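Long-range contact in catechol 1,2-dioxygenase (Acinetobacter sp., PDB 1DLM), which catalyses the iron(III)-dependent intradiol cleavage of catechol by dioxygen to cis,cis-muconate, the first step of a branch of the beta-ketoadipate pathway: residues I195-Y200 with A223-F228. Numbering follows the deposited sequence.
Sequences ILPAGY and AHIHYF. With FE (Fe (III) ion), chain C.
The rings of Y200 and H224 approach by their margins, and neither covers the other; their planes stand at 51° and their centroids 5.4 Å apart. One iron(III) ion lies in the plane of the Y200 ring at its edge. Y200 CZ and H226 NE2 lie in plane at the edge of H224, Y200 OH comes to the edge of H226, and W156 stacks on the H226 ring. Y200 OH binds the metal at 2.3 Å, H224 NE2 at 2.2 Å, and H226 NE2 at 2.0 Å. Water 2 and Y164 complete the five ligands of the intradiol dioxygenase active site. A chi1 of 59° tucks the H224 ring back over its own backbone and brings NE2 to the iron, although the CB points away from 195-200. Its ND1 donates to P222 O, which fixes the ring's rotation. H224, I225 and H226, with Y164, bind catechol. Away from the metal, water 1 bridges the backbones, accepting from H224 N (3.0 Å) and donating to A198 O. P197 CG packs across I225 CG1 at 4.0 Å, and the A223 methyl lies against P197 O. In the loop leaving strand 189-195, residues 197-200 run at 106° to residues 223-226, while strands 152-156 and 237-243 flank 220-230 in the mixed sheet.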
loop_
_atom_site.group_PDB
_atom_site.type_symbol
_atom_site.label_atom_id
_atom_site.label_comp_id
_atom_site.label_asym_id
_atom_site.label_seq_id
_atom_site.Cartn_x
_atom_site.Cartn_y
_atom_site.Cartn_z
ATOM N N ILE A 195 22.421 10.117 25.686
ATOM C CA ILE A 195 21.383 10.274 26.707
ATOM C C ILE A 195 20.442 9.072 26.664
ATOM O O ILE A 195 20.386 8.366 25.661
ATOM C CB ILE A 195 20.531 11.568 26.499
ATOM C CG1 ILE A 195 19.828 11.524 25.147
ATOM C CG2 ILE A 195 21.404 12.814 26.605
ATOM C CD1 ILE A 195 18.936 12.711 24.895
ATOM N N LEU A 196 19.729 8.816 27.754
ATOM C CA LEU A 196 18.784 7.711 27.753
ATOM C C LEU A 196 17.641 8.029 26.801
ATOM O O LEU A 196 17.056 9.116 26.841
ATOM C CB LEU A 196 18.219 7.450 29.148
ATOM C CG LEU A 196 18.961 6.393 29.964
ATOM C CD1 LEU A 196 18.309 6.255 31.323
ATOM C CD2 LEU A 196 18.921 5.061 29.227
ATOM N N PRO A 197 17.338 7.097 25.891
ATOM C CA PRO A 197 16.253 7.299 24.936
ATOM C C PRO A 197 14.927 7.057 25.641
ATOM O O PRO A 197 14.881 6.463 26.720
ATOM C CB PRO A 197 16.543 6.236 23.891
ATOM C CG PRO A 197 16.979 5.101 24.763
ATOM C CD PRO A 197 18.016 5.819 25.613
ATOM N N ALA A 198 13.854 7.540 25.043
ATOM C CA ALA A 198 12.535 7.328 25.597
ATOM C C ALA A 198 11.869 6.470 24.545
ATOM O O ALA A 198 12.219 6.558 23.374
ATOM C CB ALA A 198 11.799 8.647 25.731
ATOM N N GLY A 199 10.934 5.621 24.946
ATOM C CA GLY A 199 10.241 4.824 23.954
ATOM C C GLY A 199 9.456 5.777 23.064
ATOM O O GLY A 199 9.516 6.999 23.236
ATOM N N TYR A 200 8.723 5.241 22.099
ATOM C CA TYR A 200 7.930 6.091 21.215
ATOM C C TYR A 200 6.818 5.286 20.585
ATOM O O TYR A 200 6.876 4.051 20.529
ATOM C CB TYR A 200 8.811 6.716 20.128
ATOM C CG TYR A 200 9.548 5.711 19.280
ATOM C CD1 TYR A 200 8.939 5.108 18.176
ATOM C CD2 TYR A 200 10.846 5.329 19.610
ATOM C CE1 TYR A 200 9.610 4.147 17.424
ATOM C CE2 TYR A 200 11.532 4.372 18.869
ATOM C CZ TYR A 200 10.913 3.778 17.777
ATOM O OH TYR A 200 11.600 2.816 17.058
ATOM N N ALA A 223 11.690 1.906 25.446
ATOM C CA ALA A 223 12.930 2.609 25.136
ATOM C C ALA A 223 13.972 1.578 24.700
ATOM O O ALA A 223 14.098 0.518 25.308
ATOM C CB ALA A 223 13.416 3.380 26.342
ATOM N N HIS A 224 14.700 1.884 23.631
ATOM C CA HIS A 224 15.701 0.953 23.119
ATOM C C HIS A 224 16.795 1.650 22.322
ATOM O O HIS A 224 16.665 2.813 21.924
ATOM C CB HIS A 224 15.051 -0.082 22.215
ATOM C CG HIS A 224 14.351 0.516 21.041
ATOM N ND1 HIS A 224 13.129 1.143 21.149
ATOM C CD2 HIS A 224 14.747 0.677 19.756
ATOM C CE1 HIS A 224 12.798 1.662 19.980
ATOM N NE2 HIS A 224 13.763 1.394 19.118
ATOM N N ILE A 225 17.862 0.902 22.072
ATOM C CA ILE A 225 19.003 1.423 21.339
ATOM C C ILE A 225 19.363 0.423 20.250
ATOM O O ILE A 225 19.553 -0.765 20.514
ATOM C CB ILE A 225 20.206 1.642 22.290
ATOM C CG1 ILE A 225 19.784 2.566 23.442
ATOM C CG2 ILE A 225 21.386 2.236 21.516
ATOM C CD1 ILE A 225 20.855 2.784 24.506
ATOM N N HIS A 226 19.437 0.927 19.027
ATOM C CA HIS A 226 19.721 0.119 17.853
ATOM C C HIS A 226 21.207 -0.099 17.618
ATOM O O HIS A 226 22.016 0.802 17.827
ATOM C CB HIS A 226 19.128 0.804 16.618
ATOM C CG HIS A 226 17.635 0.916 16.637
ATOM N ND1 HIS A 226 16.805 -0.110 16.237
ATOM C CD2 HIS A 226 16.823 1.932 17.015
ATOM C CE1 HIS A 226 15.546 0.272 16.368
ATOM N NE2 HIS A 226 15.531 1.505 16.839
ATOM N N TYR A 227 21.543 -1.302 17.165
ATOM C CA TYR A 227 22.916 -1.674 16.860
ATOM C C TYR A 227 23.074 -2.327 15.490
ATOM O O TYR A 227 22.195 -3.039 15.009
ATOM C CB TYR A 227 23.468 -2.685 17.866
ATOM C CG TYR A 227 23.940 -2.148 19.191
ATOM C CD1 TYR A 227 23.032 -1.795 20.197
ATOM C CD2 TYR A 227 25.306 -2.034 19.459
ATOM C CE1 TYR A 227 23.481 -1.347 21.446
ATOM C CE2 TYR A 227 25.767 -1.588 20.698
ATOM C CZ TYR A 227 24.848 -1.250 21.685
ATOM O OH TYR A 227 25.293 -0.826 22.911
ATOM N N PHE A 228 24.233 -2.071 14.895
ATOM C CA PHE A 228 24.686 -2.655 13.643
ATOM C C PHE A 228 26.144 -2.917 14.027
ATOM O O PHE A 228 26.852 -2.002 14.467
ATOM C CB PHE A 228 24.647 -1.656 12.483
ATOM C CG PHE A 228 23.503 -1.857 11.521
ATOM C CD1 PHE A 228 22.752 -3.024 11.531
ATOM C CD2 PHE A 228 23.182 -0.865 10.597
ATOM C CE1 PHE A 228 21.698 -3.195 10.636
ATOM C CE2 PHE A 228 22.126 -1.027 9.701
ATOM C CZ PHE A 228 21.387 -2.192 9.721
HETATM FE FE FE C . 13.842 2.432 17.190
HETATM O O HOH W 1 13.503 4.212 22.085
HETATM O O HOH W 2 12.914 2.094 15.002
#